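Local coordinates for post-proline cleaving enzyme (Rickettsia typhi, PDB 4HVT), which probably cleaves oligopeptides after proline as a serine-type endopeptidase of the prolyl oligopeptidase family, pairing a beta-propeller with an alpha/beta-hydrolase domain, at residues 415-420 and 447-452; 438-443 and 496-501; 465-470 and 503-508; 478-483 and 558-563. All coordinates share one frame; numbering follows the deposited sequence.

Contact 1: residues 415-420 and 447-452; sequences ENSIVP and YVLEQK. With EDO (1,2-ethanediol), chain G.
Ile418 and Leu449 carry this contact, in which the loop after strand 410-415 leans on the edge strand 447-455. The CD1 tip of Ile418 reaches across the strand backbone and rests 3.8 Å from Leu449 CB and 3.7 Å from Tyr447 O, while its CG2 branch packs on Tyr447 CB. CG1 of Ile418 stands between its backbone N and carbonyl carbon (chi1 60°), which sends the longer branch over Leu449 and leaves CG2 for the tyrosine. Leu449 answers with its two methyls: CD1 lies 4.0 Å from Ser417 CB, and CD2 passes the amide carbon of Asn416.

Behind this apolar layer an Asx turn sets the loop. Asn416 OD1 accepts from Ile418 N at 2.9 Å and, in a weak, bent bond, from Val419 N; Asn416 ND2 is held by Gln395 O. Farther out, Glu415 OE2 takes a 2.5 Å hydrogen bond from O2 of a 1,2-ethanediol that is probably a crystallisation additive, and its OE1 accepts from Phe496 N. Across the two segments the adhesion is therefore purely van der Waals, and the Asx turn, with bonds from Asn501 to Ser417 O and from Ser444 to Ile418 O, helps hold the loop that presents these groups.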
loop_
_atom_site.group_PDB
_atom_site.type_symbol
_atom_site.label_atom_id
_atom_site.label_comp_id
_atom_site.label_asym_id
_atom_site.label_seq_id
_atom_site.Cartn_x
_atom_site.Cartn_y
_atom_site.Cartn_z
ATOM N N GLU A 415 13.464 -6.340 11.021
ATOM C CA GLU A 415 12.504 -7.211 11.698
ATOM C C GLU A 415 12.432 -8.541 10.963
ATOM O O GLU A 415 13.035 -8.724 9.877
ATOM C CB GLU A 415 11.101 -6.597 11.665
ATOM C CG GLU A 415 10.451 -6.574 10.271
ATOM C CD GLU A 415 9.329 -5.586 10.242
ATOM O OE1 GLU A 415 8.144 -5.968 10.367
ATOM O OE2 GLU A 415 9.613 -4.359 10.123
ATOM N N ASN A 416 11.673 -9.480 11.558
ATOM C CA ASN A 416 11.217 -10.630 10.803
ATOM C C ASN A 416 9.851 -11.012 11.331
ATOM O O ASN A 416 9.282 -10.349 12.156
ATOM C CB ASN A 416 12.268 -11.787 10.763
ATOM C CG ASN A 416 12.351 -12.602 12.045
ATOM O OD1 ASN A 416 11.384 -12.658 12.794
ATOM N ND2 ASN A 416 13.509 -13.271 12.292
ATOM N N SER A 417 9.238 -12.022 10.758
ATOM C CA SER A 417 7.837 -12.263 11.069
ATOM C C SER A 417 7.585 -12.530 12.558
ATOM O O SER A 417 6.469 -12.309 13.020
ATOM C CB SER A 417 7.323 -13.417 10.222
ATOM O OG SER A 417 5.918 -13.624 10.375
ATOM N N ILE A 418 8.599 -13.005 13.290
ATOM C CA ILE A 418 8.409 -13.377 14.702
ATOM C C ILE A 418 9.308 -12.575 15.675
ATOM O O ILE A 418 9.215 -12.759 16.884
ATOM C CB ILE A 418 8.569 -14.898 14.980
ATOM C CG1 ILE A 418 9.957 -15.409 14.597
ATOM C CG2 ILE A 418 7.463 -15.704 14.296
ATOM C CD1 ILE A 418 10.273 -16.839 15.025
ATOM N N VAL A 419 10.117 -11.672 15.160
ATOM C CA VAL A 419 10.993 -10.840 15.981
ATOM C C VAL A 419 10.581 -9.372 15.790
ATOM O O VAL A 419 10.619 -8.890 14.675
ATOM C CB VAL A 419 12.494 -11.044 15.627
ATOM C CG1 VAL A 419 13.323 -10.151 16.532
ATOM C CG2 VAL A 419 12.899 -12.519 15.775
ATOM N N PRO A 420 10.177 -8.663 16.871
ATOM C CA PRO A 420 9.695 -7.313 16.676
ATOM C C PRO A 420 10.775 -6.404 16.055
ATOM O O PRO A 420 11.972 -6.631 16.257
ATOM C CB PRO A 420 9.350 -6.820 18.091
ATOM C CG PRO A 420 9.061 -8.055 18.849
ATOM C CD PRO A 420 9.953 -9.113 18.260
ATOM N N TYR A 447 8.176 -19.335 19.317
ATOM C CA TYR A 447 7.635 -19.493 17.940
ATOM C C TYR A 447 8.644 -19.994 16.896
ATOM O O TYR A 447 9.865 -19.930 17.079
ATOM C CB TYR A 447 7.028 -18.162 17.513
ATOM C CG TYR A 447 6.020 -17.699 18.497
ATOM C CD1 TYR A 447 4.688 -18.125 18.415
ATOM C CD2 TYR A 447 6.393 -16.904 19.578
ATOM C CE1 TYR A 447 3.751 -17.755 19.380
ATOM C CE2 TYR A 447 5.465 -16.521 20.548
ATOM C CZ TYR A 447 4.149 -16.930 20.443
ATOM O OH TYR A 447 3.264 -16.547 21.431
ATOM N N VAL A 448 8.115 -20.495 15.791
ATOM C CA VAL A 448 8.920 -20.944 14.676
ATOM C C VAL A 448 8.458 -20.191 13.443
ATOM O O VAL A 448 7.256 -20.042 13.225
ATOM C CB VAL A 448 8.745 -22.453 14.416
ATOM C CG1 VAL A 448 9.609 -22.872 13.223
ATOM C CG2 VAL A 448 9.131 -23.251 15.643
ATOM N N LEU A 449 9.431 -19.767 12.659
ATOM C CA LEU A 449 9.249 -19.155 11.357
ATOM C C LEU A 449 9.963 -20.057 10.357
ATOM O O LEU A 449 11.221 -20.203 10.410
ATOM C CB LEU A 449 9.848 -17.745 11.345
ATOM C CG LEU A 449 9.981 -17.098 9.955
ATOM C CD1 LEU A 449 8.614 -17.043 9.256
ATOM C CD2 LEU A 449 10.611 -15.728 10.032
ATOM N N GLU A 450 9.192 -20.665 9.437
ATOM C CA GLU A 450 9.787 -21.477 8.393
ATOM C C GLU A 450 9.494 -20.893 7.017
ATOM O O GLU A 450 8.341 -20.570 6.703
ATOM C CB GLU A 450 9.250 -22.893 8.419
ATOM C CG GLU A 450 9.812 -23.830 9.437
ATOM C CD GLU A 450 9.241 -25.214 9.198
ATOM O OE1 GLU A 450 8.435 -25.667 10.028
ATOM O OE2 GLU A 450 9.531 -25.791 8.115
ATOM N N GLN A 451 10.513 -20.855 6.177
ATOM C CA GLN A 451 10.314 -20.518 4.755
ATOM C C GLN A 451 10.307 -21.788 3.960
ATOM O O GLN A 451 11.246 -22.581 4.029
ATOM C CB GLN A 451 11.401 -19.560 4.268
ATOM C CG GLN A 451 11.237 -19.222 2.817
ATOM C CD GLN A 451 12.185 -18.150 2.349
ATOM O OE1 GLN A 451 12.939 -17.545 3.153
ATOM N NE2 GLN A 451 12.181 -17.923 1.035
ATOM N N LYS A 452 9.189 -22.064 3.323
ATOM C CA LYS A 452 8.954 -23.276 2.632
ATOM C C LYS A 452 8.565 -23.002 1.171
ATOM O O LYS A 452 8.468 -21.848 0.754
ATOM C CB LYS A 452 7.838 -24.031 3.393
ATOM C CG LYS A 452 8.234 -24.497 4.796
ATOM C CD LYS A 452 7.064 -25.078 5.565
ATOM C CE LYS A 452 6.729 -26.492 5.118
ATOM N NZ LYS A 452 7.475 -27.497 5.915
HETATM C C1 EDO G . 7.818 -0.229 10.745
HETATM O O1 EDO G . 7.167 0.053 9.512
HETATM C C2 EDO G . 8.072 -1.715 10.921
HETATM O O2 EDO G . 8.144 -2.346 9.653
#

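Contact 2: residues 438-443 and 496-501; sequences ALYSFD and FSRIKN
Phe442 and Arg498 mark the nearest backbone approach, 8.6 Å between their CA atoms, so the loop 438-443 meets the start of helix 498-505 through long side chains. Arg498 lies flat on Tyr440: guanidinium and ring are 6° from parallel, with Arg498 CZ 4.1 Å from the ring centroid in a cation-pi stack. Arg498 CD sits above the middle of the same face, 3.8 Å from the centroid, adding a CH-pi contact, while Ala438 CB borders the other face. The arginine chain is extended from CG to NE, which carries it along the ring. Its charged end is held by Asp69 through NH2 and by Glu502 through NE.

Phe496 fits between the two aromatic residues of the loop. Its far edge points into the face of Phe442 in a T-shaped pair (centroids 5.5 Å apart, planes at 82°), and its CE1 comes 3.6 Å from Tyr440 OH. With CG anti to its carbonyl carbon (chi1 -75°), Asn501 brings CB to 3.5 Å from Phe442 CZ and ND2 over a face of the Phe496 ring; that ND2 donates to Ser417 O. Ser417 lies in the loop between strands 410-415 and 422-426. Ser497 is the N-cap of helix 498-505, its OG accepting from Lys500 N. Two carboxylates probably balance the arginine while they hold its plane against the tyrosine, and aromatic packing supplies the rest of the join.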
loop_
_atom_site.group_PDB
_atom_site.type_symbol
_atom_site.label_atom_id
_atom_site.label_comp_id
_atom_site.label_asym_id
_atom_site.label_seq_id
_atom_site.Cartn_x
_atom_site.Cartn_y
_atom_site.Cartn_z
ATOM N N ALA A 438 11.456 -2.548 20.763
ATOM C CA ALA A 438 10.061 -2.613 21.162
ATOM C C ALA A 438 9.928 -2.532 22.680
ATOM O O ALA A 438 10.700 -3.170 23.408
ATOM C CB ALA A 438 9.414 -3.906 20.675
ATOM N N LEU A 439 8.963 -1.765 23.156
ATOM C CA LEU A 439 8.708 -1.691 24.591
ATOM C C LEU A 439 7.693 -2.744 25.026
ATOM O O LEU A 439 7.560 -3.043 26.199
ATOM C CB LEU A 439 8.171 -0.329 24.990
ATOM C CG LEU A 439 9.064 0.862 24.715
ATOM C CD1 LEU A 439 8.364 2.160 25.076
ATOM C CD2 LEU A 439 10.351 0.706 25.473
ATOM N N TYR A 440 6.977 -3.294 24.070
ATOM C CA TYR A 440 6.070 -4.382 24.341
ATOM C C TYR A 440 6.808 -5.703 24.316
ATOM O O TYR A 440 7.892 -5.803 23.789
ATOM C CB TYR A 440 4.935 -4.399 23.323
ATOM C CG TYR A 440 5.359 -4.552 21.893
ATOM C CD1 TYR A 440 5.593 -5.800 21.343
ATOM C CD2 TYR A 440 5.517 -3.431 21.060
ATOM C CE1 TYR A 440 5.975 -5.933 20.000
ATOM C CE2 TYR A 440 5.902 -3.575 19.749
ATOM C CZ TYR A 440 6.120 -4.823 19.219
ATOM O OH TYR A 440 6.476 -4.870 17.869
ATOM N N SER A 441 6.182 -6.721 24.916
ATOM C CA SER A 441 6.814 -8.018 25.115
ATOM C C SER A 441 6.303 -9.037 24.084
ATOM O O SER A 441 5.088 -9.130 23.855
ATOM C CB SER A 441 6.508 -8.500 26.534
ATOM O OG SER A 441 6.756 -9.877 26.644
ATOM N N PHE A 442 7.215 -9.743 23.425
ATOM C CA PHE A 442 6.878 -10.841 22.505
ATOM C C PHE A 442 8.044 -11.819 22.515
ATOM O O PHE A 442 9.141 -11.493 22.089
ATOM C CB PHE A 442 6.571 -10.412 21.059
ATOM C CG PHE A 442 6.026 -11.520 20.217
ATOM C CD1 PHE A 442 4.712 -11.950 20.371
ATOM C CD2 PHE A 442 6.840 -12.192 19.327
ATOM C CE1 PHE A 442 4.212 -13.029 19.630
ATOM C CE2 PHE A 442 6.349 -13.240 18.560
ATOM C CZ PHE A 442 5.033 -13.677 18.715
ATOM N N ASP A 443 7.785 -13.016 23.027
ATOM C CA ASP A 443 8.818 -14.025 23.273
ATOM C C ASP A 443 9.013 -14.850 22.002
ATOM O O ASP A 443 8.395 -15.923 21.835
ATOM C CB ASP A 443 8.360 -14.921 24.418
ATOM C CG ASP A 443 9.389 -15.969 24.776
ATOM O OD1 ASP A 443 10.569 -15.802 24.359
ATOM O OD2 ASP A 443 8.991 -16.956 25.451
ATOM N N PHE A 496 6.611 -8.328 10.540
ATOM C CA PHE A 496 6.148 -8.639 11.879
ATOM C C PHE A 496 4.775 -8.040 12.062
ATOM O O PHE A 496 4.599 -6.825 11.905
ATOM C CB PHE A 496 7.105 -8.020 12.946
ATOM C CG PHE A 496 6.755 -8.409 14.360
ATOM C CD1 PHE A 496 5.865 -7.645 15.118
ATOM C CD2 PHE A 496 7.266 -9.560 14.895
ATOM C CE1 PHE A 496 5.547 -7.986 16.410
ATOM C CE2 PHE A 496 6.962 -9.917 16.198
ATOM C CZ PHE A 496 6.085 -9.148 16.938
ATOM N N SER A 497 3.780 -8.882 12.326
ATOM C CA SER A 497 2.444 -8.416 12.693
ATOM C C SER A 497 2.140 -8.709 14.138
ATOM O O SER A 497 1.916 -9.866 14.512
ATOM C CB SER A 497 1.383 -9.088 11.823
ATOM O OG SER A 497 0.073 -8.699 12.271
ATOM N N ARG A 498 2.074 -7.655 14.932
ATOM C CA ARG A 498 1.758 -7.794 16.319
ATOM C C ARG A 498 0.365 -8.401 16.508
ATOM O O ARG A 498 0.169 -9.275 17.348
ATOM C CB ARG A 498 1.863 -6.439 16.990
ATOM C CG ARG A 498 1.937 -6.564 18.453
ATOM C CD ARG A 498 2.311 -5.256 19.101
ATOM N NE ARG A 498 1.931 -5.416 20.475
ATOM C CZ ARG A 498 1.708 -4.432 21.322
ATOM N NH1 ARG A 498 1.891 -3.181 20.950
ATOM N NH2 ARG A 498 1.351 -4.732 22.560
ATOM N N ILE A 499 -0.610 -7.947 15.720
ATOM C CA ILE A 499 -1.955 -8.447 15.908
ATOM C C ILE A 499 -2.027 -9.951 15.597
ATOM O O ILE A 499 -2.600 -10.725 16.349
ATOM C CB ILE A 499 -2.995 -7.706 15.031
ATOM C CG1 ILE A 499 -3.097 -6.220 15.401
ATOM C CG2 ILE A 499 -4.347 -8.376 15.203
ATOM C CD1 ILE A 499 -3.864 -5.967 16.689
ATOM N N LYS A 500 -1.508 -10.364 14.453
ATOM C CA LYS A 500 -1.588 -11.773 14.084
ATOM C C LYS A 500 -0.788 -12.624 15.064
ATOM O O LYS A 500 -1.238 -13.658 15.517
ATOM C CB LYS A 500 -1.090 -11.998 12.642
ATOM N N ASN A 501 0.425 -12.175 15.417
ATOM C CA ASN A 501 1.238 -12.961 16.322
ATOM C C ASN A 501 0.625 -13.112 17.702
ATOM O O ASN A 501 0.664 -14.186 18.302
ATOM C CB ASN A 501 2.642 -12.343 16.470
ATOM C CG ASN A 501 3.515 -12.585 15.244
ATOM O OD1 ASN A 501 3.247 -13.487 14.442
ATOM N ND2 ASN A 501 4.512 -11.749 15.052
#

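Contact 3: residues 465-470 and 503-508; sequences FLVYKK and VWVKNA
Lys469 NZ donates to Lys506 O at 2.7 Å, the one hydrogen bond between the two segments, which joins the end of strand 461-469 to the turn that follows helix 498-505. The donor comes in tilted 24° from the carbonyl plane. Lys469 has CG opposite its backbone N (chi1 -163°) and stays extended beyond, so its methylenes run alongside the turn: CB lies 3.6 Å from Val505 O, and CD is about equally near Val505 O and Lys506 O. The ammonium thus meets a peptide oxygen of the turn that ends the helix, while the aliphatic stem covers the backbone before it.

Deeper in, Val505 turns its two methyls to the strand. CG1 touches Val467 CG1 at 4.0 Å and also lies against the backbone at Tyr468 C and Lys469 N; the two valine side chains cross at about a right angle. Val467 is packed as well by Ser417, Ile418 and Leu449, and Val505 by Ser511 of the adjoining strand.

The turn is itself well tied. Ala508, with positive phi, is the C-prime residue of a Schellman motif, its N bonded to Val505 O at 2.9 Å and Gly509 N to Trp504 O. Asn507 ND2 reaches back to Val503 O from above the carbonyl plane and also bonds Glu62. A lysine charge beside the carbonyls at a helix C-terminus would be favoured by the helix dipole, and here it lies at the outer side of the valine contact.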
loop_
_atom_site.group_PDB
_atom_site.type_symbol
_atom_site.label_atom_id
_atom_site.label_comp_id
_atom_site.label_asym_id
_atom_site.label_seq_id
_atom_site.Cartn_x
_atom_site.Cartn_y
_atom_site.Cartn_z
ATOM N N PHE A 465 5.597 -18.634 3.789
ATOM C CA PHE A 465 6.056 -18.410 5.148
ATOM C C PHE A 465 5.058 -18.961 6.156
ATOM O O PHE A 465 3.846 -18.626 6.143
ATOM C CB PHE A 465 6.356 -16.949 5.370
ATOM C CG PHE A 465 7.517 -16.483 4.562
ATOM C CD1 PHE A 465 8.804 -16.576 5.048
ATOM C CD2 PHE A 465 7.327 -16.007 3.284
ATOM C CE1 PHE A 465 9.900 -16.166 4.269
ATOM C CE2 PHE A 465 8.370 -15.643 2.488
ATOM C CZ PHE A 465 9.684 -15.660 2.985
ATOM N N LEU A 466 5.572 -19.844 7.004
ATOM C CA LEU A 466 4.776 -20.550 7.956
ATOM C C LEU A 466 5.238 -20.140 9.373
ATOM O O LEU A 466 6.440 -20.234 9.676
ATOM C CB LEU A 466 5.024 -22.036 7.760
ATOM C CG LEU A 466 4.437 -22.960 8.803
ATOM C CD1 LEU A 466 2.912 -22.979 8.854
ATOM C CD2 LEU A 466 4.973 -24.379 8.561
ATOM N N VAL A 467 4.312 -19.674 10.219
ATOM C CA VAL A 467 4.613 -19.264 11.598
ATOM C C VAL A 467 3.669 -20.015 12.547
ATOM O O VAL A 467 2.444 -20.077 12.326
ATOM C CB VAL A 467 4.409 -17.754 11.815
ATOM C CG1 VAL A 467 4.564 -17.355 13.290
ATOM C CG2 VAL A 467 5.423 -16.998 10.994
ATOM N N TYR A 468 4.233 -20.610 13.593
ATOM C CA TYR A 468 3.431 -21.364 14.546
ATOM C C TYR A 468 4.063 -21.305 15.928
ATOM O O TYR A 468 5.230 -20.879 16.121
ATOM C CB TYR A 468 3.195 -22.837 14.113
ATOM C CG TYR A 468 4.431 -23.672 13.897
ATOM C CD1 TYR A 468 5.047 -23.763 12.640
ATOM C CD2 TYR A 468 4.964 -24.413 14.939
ATOM C CE1 TYR A 468 6.174 -24.575 12.461
ATOM C CE2 TYR A 468 6.075 -25.202 14.754
ATOM C CZ TYR A 468 6.659 -25.292 13.508
ATOM O OH TYR A 468 7.808 -26.065 13.398
ATOM N N LYS A 469 3.264 -21.696 16.900
ATOM C CA LYS A 469 3.763 -21.730 18.291
ATOM C C LYS A 469 4.462 -23.066 18.581
ATOM O O LYS A 469 3.962 -24.117 18.227
ATOM C CB LYS A 469 2.585 -21.488 19.230
ATOM C CG LYS A 469 2.984 -21.088 20.643
ATOM C CD LYS A 469 1.742 -20.909 21.512
ATOM C CE LYS A 469 2.068 -20.485 22.942
ATOM N NZ LYS A 469 0.900 -19.825 23.610
ATOM N N LYS A 470 5.631 -23.048 19.214
ATOM C CA LYS A 470 6.315 -24.301 19.514
ATOM C C LYS A 470 5.430 -25.177 20.392
ATOM O O LYS A 470 4.733 -24.700 21.311
ATOM C CB LYS A 470 7.644 -24.060 20.193
ATOM C CG LYS A 470 8.732 -23.613 19.244
ATOM C CD LYS A 470 10.026 -23.312 19.949
ATOM C CE LYS A 470 10.988 -22.579 19.034
ATOM N NZ LYS A 470 12.306 -22.436 19.698
ATOM N N VAL A 503 -2.730 -12.206 18.742
ATOM C CA VAL A 503 -4.116 -12.631 18.814
ATOM C C VAL A 503 -4.308 -14.026 18.243
ATOM O O VAL A 503 -5.078 -14.785 18.805
ATOM C CB VAL A 503 -5.087 -11.685 18.134
ATOM C CG1 VAL A 503 -6.489 -12.223 18.323
ATOM C CG2 VAL A 503 -4.938 -10.302 18.749
ATOM N N TRP A 504 -3.600 -14.354 17.164
ATOM C CA TRP A 504 -3.753 -15.635 16.492
ATOM C C TRP A 504 -2.697 -16.671 16.962
ATOM O O TRP A 504 -3.077 -17.693 17.515
ATOM C CB TRP A 504 -3.788 -15.441 14.959
ATOM C CG TRP A 504 -4.349 -16.641 14.213
ATOM C CD1 TRP A 504 -3.618 -17.559 13.537
ATOM C CD2 TRP A 504 -5.696 -17.059 14.134
ATOM N NE1 TRP A 504 -4.412 -18.538 13.055
ATOM C CE2 TRP A 504 -5.713 -18.248 13.377
ATOM C CE3 TRP A 504 -6.909 -16.555 14.628
ATOM C CZ2 TRP A 504 -6.899 -18.949 13.089
ATOM C CZ3 TRP A 504 -8.083 -17.252 14.347
ATOM C CH2 TRP A 504 -8.061 -18.444 13.589
ATOM N N VAL A 505 -1.405 -16.395 16.757
ATOM C CA VAL A 505 -0.350 -17.424 16.875
ATOM C C VAL A 505 -0.077 -17.763 18.337
ATOM O O VAL A 505 0.134 -18.937 18.682
ATOM C CB VAL A 505 0.964 -17.033 16.159
ATOM C CG1 VAL A 505 1.938 -18.197 16.155
ATOM C CG2 VAL A 505 0.701 -16.630 14.703
ATOM N N LYS A 506 -0.167 -16.766 19.198
ATOM C CA LYS A 506 -0.038 -16.991 20.660
ATOM C C LYS A 506 -1.156 -17.840 21.241
ATOM O O LYS A 506 -1.008 -18.453 22.308
ATOM C CB LYS A 506 0.051 -15.641 21.391
ATOM C CG LYS A 506 0.168 -15.690 22.917
ATOM C CD LYS A 506 0.416 -14.280 23.440
ATOM C CE LYS A 506 0.856 -14.218 24.903
ATOM N NZ LYS A 506 1.306 -12.821 25.204
ATOM N N ASN A 507 -2.288 -17.889 20.554
ATOM C CA ASN A 507 -3.395 -18.739 20.917
ATOM C C ASN A 507 -3.381 -20.074 20.144
ATOM O O ASN A 507 -4.396 -20.794 20.091
ATOM C CB ASN A 507 -4.680 -17.911 20.727
ATOM C CG ASN A 507 -4.896 -16.951 21.863
ATOM O OD1 ASN A 507 -4.800 -17.349 23.022
ATOM N ND2 ASN A 507 -5.219 -15.721 21.569
ATOM N N ALA A 508 -2.216 -20.364 19.568
ATOM C CA ALA A 508 -1.840 -21.635 18.922
ATOM C C ALA A 508 -2.449 -21.798 17.513
ATOM O O ALA A 508 -2.432 -22.888 16.949
ATOM C CB ALA A 508 -2.125 -22.846 19.817
#

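Contact 4: residues 478-483 and 558-563; sequences NPTLLE and EYLGIK
Four backbone hydrogen bonds join strands 480-483 and 560-563 in parallel register. Thr480 N donates to Tyr559 O, Gly561 N to Thr480 O (2.8 Å, nearly straight at 170°), Leu482 N to Gly561 O and Lys563 N to Leu482 O (3.0 Å). CA-H...O contacts accompany them, such as Ile562 CA to Leu482 O at 3.2 Å.

On one face Leu560 CD1 meets Thr480 CG2 (3.8 Å) and Leu482 CB, and Leu482 CD2 meets Ile562 CG2; Phe542 of helix 536-551 packs on Leu482 and Ile562. On the other face, Leu481 CD1 lies over Gly561 and reaches Lys563 CB.

One salt bridge closes the pair: Glu483 and Lys563 run side by side, and the bend at the lysine end (chi4 -68°) brings NZ close to OE1, though the modelled 2.5 Å is doubtfully short. A water bridges Glu483 OE1 and Lys563 O, 2.9 Å from each.

Such parallel neighbours, with helices on both faces, are characteristic of the alpha/beta-hydrolase core; strand 560-565 runs into the probable nucleophile elbow at Ser566.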
loop_
_atom_site.group_PDB
_atom_site.type_symbol
_atom_site.label_atom_id
_atom_site.label_comp_id
_atom_site.label_asym_id
_atom_site.label_seq_id
_atom_site.Cartn_x
_atom_site.Cartn_y
_atom_site.Cartn_z
ATOM N N ASN A 478 -4.904 -27.777 13.468
ATOM C CA ASN A 478 -4.546 -26.437 13.854
ATOM C C ASN A 478 -5.326 -25.376 13.067
ATOM O O ASN A 478 -5.288 -25.358 11.839
ATOM C CB ASN A 478 -3.049 -26.181 13.691
ATOM C CG ASN A 478 -2.238 -27.166 14.493
ATOM O OD1 ASN A 478 -2.324 -27.147 15.721
ATOM N ND2 ASN A 478 -1.571 -28.108 13.813
ATOM N N PRO A 479 -6.042 -24.507 13.785
ATOM C CA PRO A 479 -6.666 -23.379 13.111
ATOM C C PRO A 479 -5.585 -22.569 12.387
ATOM O O PRO A 479 -4.607 -22.145 12.996
ATOM C CB PRO A 479 -7.308 -22.584 14.267
ATOM C CG PRO A 479 -7.452 -23.575 15.352
ATOM C CD PRO A 479 -6.216 -24.422 15.245
ATOM N N THR A 480 -5.786 -22.321 11.082
ATOM C CA THR A 480 -4.738 -21.811 10.220
ATOM C C THR A 480 -5.336 -20.695 9.402
ATOM O O THR A 480 -6.457 -20.838 8.903
ATOM C CB THR A 480 -4.188 -22.928 9.310
ATOM O OG1 THR A 480 -3.606 -23.944 10.132
ATOM C CG2 THR A 480 -3.170 -22.423 8.283
ATOM N N LEU A 481 -4.610 -19.589 9.321
ATOM C CA LEU A 481 -5.006 -18.458 8.507
ATOM C C LEU A 481 -3.946 -18.235 7.415
ATOM O O LEU A 481 -2.752 -17.939 7.691
ATOM C CB LEU A 481 -5.227 -17.249 9.401
ATOM C CG LEU A 481 -6.035 -16.007 9.052
ATOM C CD1 LEU A 481 -7.273 -16.333 8.196
ATOM C CD2 LEU A 481 -6.359 -15.469 10.467
ATOM N N LEU A 482 -4.390 -18.404 6.175
ATOM C CA LEU A 482 -3.539 -18.307 5.005
ATOM C C LEU A 482 -3.923 -17.025 4.257
ATOM O O LEU A 482 -5.104 -16.818 3.949
ATOM C CB LEU A 482 -3.773 -19.520 4.109
ATOM C CG LEU A 482 -3.240 -19.537 2.672
ATOM C CD1 LEU A 482 -1.714 -19.353 2.563
ATOM C CD2 LEU A 482 -3.699 -20.822 2.002
ATOM N N GLU A 483 -2.923 -16.209 3.966
ATOM C CA GLU A 483 -3.110 -14.932 3.251
ATOM C C GLU A 483 -2.230 -14.877 2.014
ATOM O O GLU A 483 -1.164 -15.526 1.949
ATOM C CB GLU A 483 -2.749 -13.794 4.199
ATOM C CG GLU A 483 -3.638 -13.761 5.441
ATOM C CD GLU A 483 -3.467 -12.480 6.248
ATOM O OE1 GLU A 483 -3.611 -11.380 5.677
ATOM O OE2 GLU A 483 -3.201 -12.582 7.449
ATOM N N GLU A 558 -11.523 -28.014 7.416
ATOM C CA GLU A 558 -12.364 -27.518 8.498
ATOM C C GLU A 558 -11.712 -26.470 9.381
ATOM O O GLU A 558 -12.429 -25.675 10.008
ATOM C CB GLU A 558 -12.848 -28.725 9.330
ATOM C CG GLU A 558 -12.932 -28.590 10.832
ATOM C CD GLU A 558 -13.395 -29.892 11.466
ATOM O OE1 GLU A 558 -13.668 -30.832 10.698
ATOM O OE2 GLU A 558 -13.480 -29.999 12.699
ATOM N N TYR A 559 -10.371 -26.463 9.397
ATOM C CA TYR A 559 -9.611 -25.604 10.251
ATOM C C TYR A 559 -8.875 -24.513 9.444
ATOM O O TYR A 559 -8.146 -23.729 10.051
ATOM C CB TYR A 559 -8.604 -26.430 11.068
ATOM C CG TYR A 559 -9.258 -27.268 12.141
ATOM C CD1 TYR A 559 -9.507 -26.712 13.375
ATOM C CD2 TYR A 559 -9.639 -28.575 11.918
ATOM C CE1 TYR A 559 -10.084 -27.412 14.368
ATOM C CE2 TYR A 559 -10.254 -29.308 12.921
ATOM C CZ TYR A 559 -10.468 -28.686 14.145
ATOM O OH TYR A 559 -11.036 -29.312 15.209
ATOM N N LEU A 560 -9.060 -24.510 8.112
ATOM C CA LEU A 560 -8.295 -23.625 7.217
ATOM C C LEU A 560 -9.105 -22.413 6.796
ATOM O O LEU A 560 -10.123 -22.516 6.066
ATOM C CB LEU A 560 -7.765 -24.389 5.991
ATOM C CG LEU A 560 -7.010 -23.515 4.994
ATOM C CD1 LEU A 560 -5.838 -22.758 5.660
ATOM C CD2 LEU A 560 -6.569 -24.326 3.768
ATOM N N GLY A 561 -8.628 -21.231 7.202
ATOM C CA GLY A 561 -9.247 -19.995 6.742
ATOM C C GLY A 561 -8.312 -19.205 5.848
ATOM O O GLY A 561 -7.098 -19.352 5.902
ATOM N N ILE A 562 -8.932 -18.463 4.940
ATOM C CA ILE A 562 -8.203 -17.719 3.964
ATOM C C ILE A 562 -8.674 -16.268 4.015
ATOM O O ILE A 562 -9.830 -16.001 4.302
ATOM C CB ILE A 562 -8.332 -18.285 2.531
ATOM C CG1 ILE A 562 -9.790 -18.392 2.092
ATOM C CG2 ILE A 562 -7.616 -19.625 2.423
ATOM C CD1 ILE A 562 -9.914 -18.712 0.593
ATOM N N LYS A 563 -7.735 -15.354 3.825
ATOM C CA LYS A 563 -7.989 -13.902 3.982
ATOM C C LYS A 563 -7.268 -13.087 2.897
ATOM O O LYS A 563 -6.111 -13.354 2.617
ATOM C CB LYS A 563 -7.584 -13.528 5.411
ATOM C CG LYS A 563 -7.713 -12.083 5.800
ATOM C CD LYS A 563 -6.983 -11.828 7.138
ATOM C CE LYS A 563 -6.562 -10.376 7.324
ATOM N NZ LYS A 563 -5.495 -9.911 6.404
HETATM O O HOH W 1 -4.187 -11.162 2.886
#

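How the contacts relate
Contacts 1, 2 and 3 cluster, with centres 10 to 12 Å apart, where the propeller's last blade meets the hydrolase domain. Contact 4 lies further along the sheet, its centre about 12 Å from that of contact 3 and 18 to 20 Å from those of contacts 1 and 2. The mixed sheet links contacts 1, 3 and 4: edge strand 447-455 pairs with 461-469, strand 510-514 follows, then 480-483 and 560-565. Helix 498-505 serves contacts 2 and 3, and its Trp504 packs near Pro479 of contact 4. Along the chain contact 1 closes before 3 and 4 open; contacts 2, 3 and 4 alternate, as do 1 and 2. Glu415 and Ser417 bond Phe496 and Asn501, joining propeller loop to helix start.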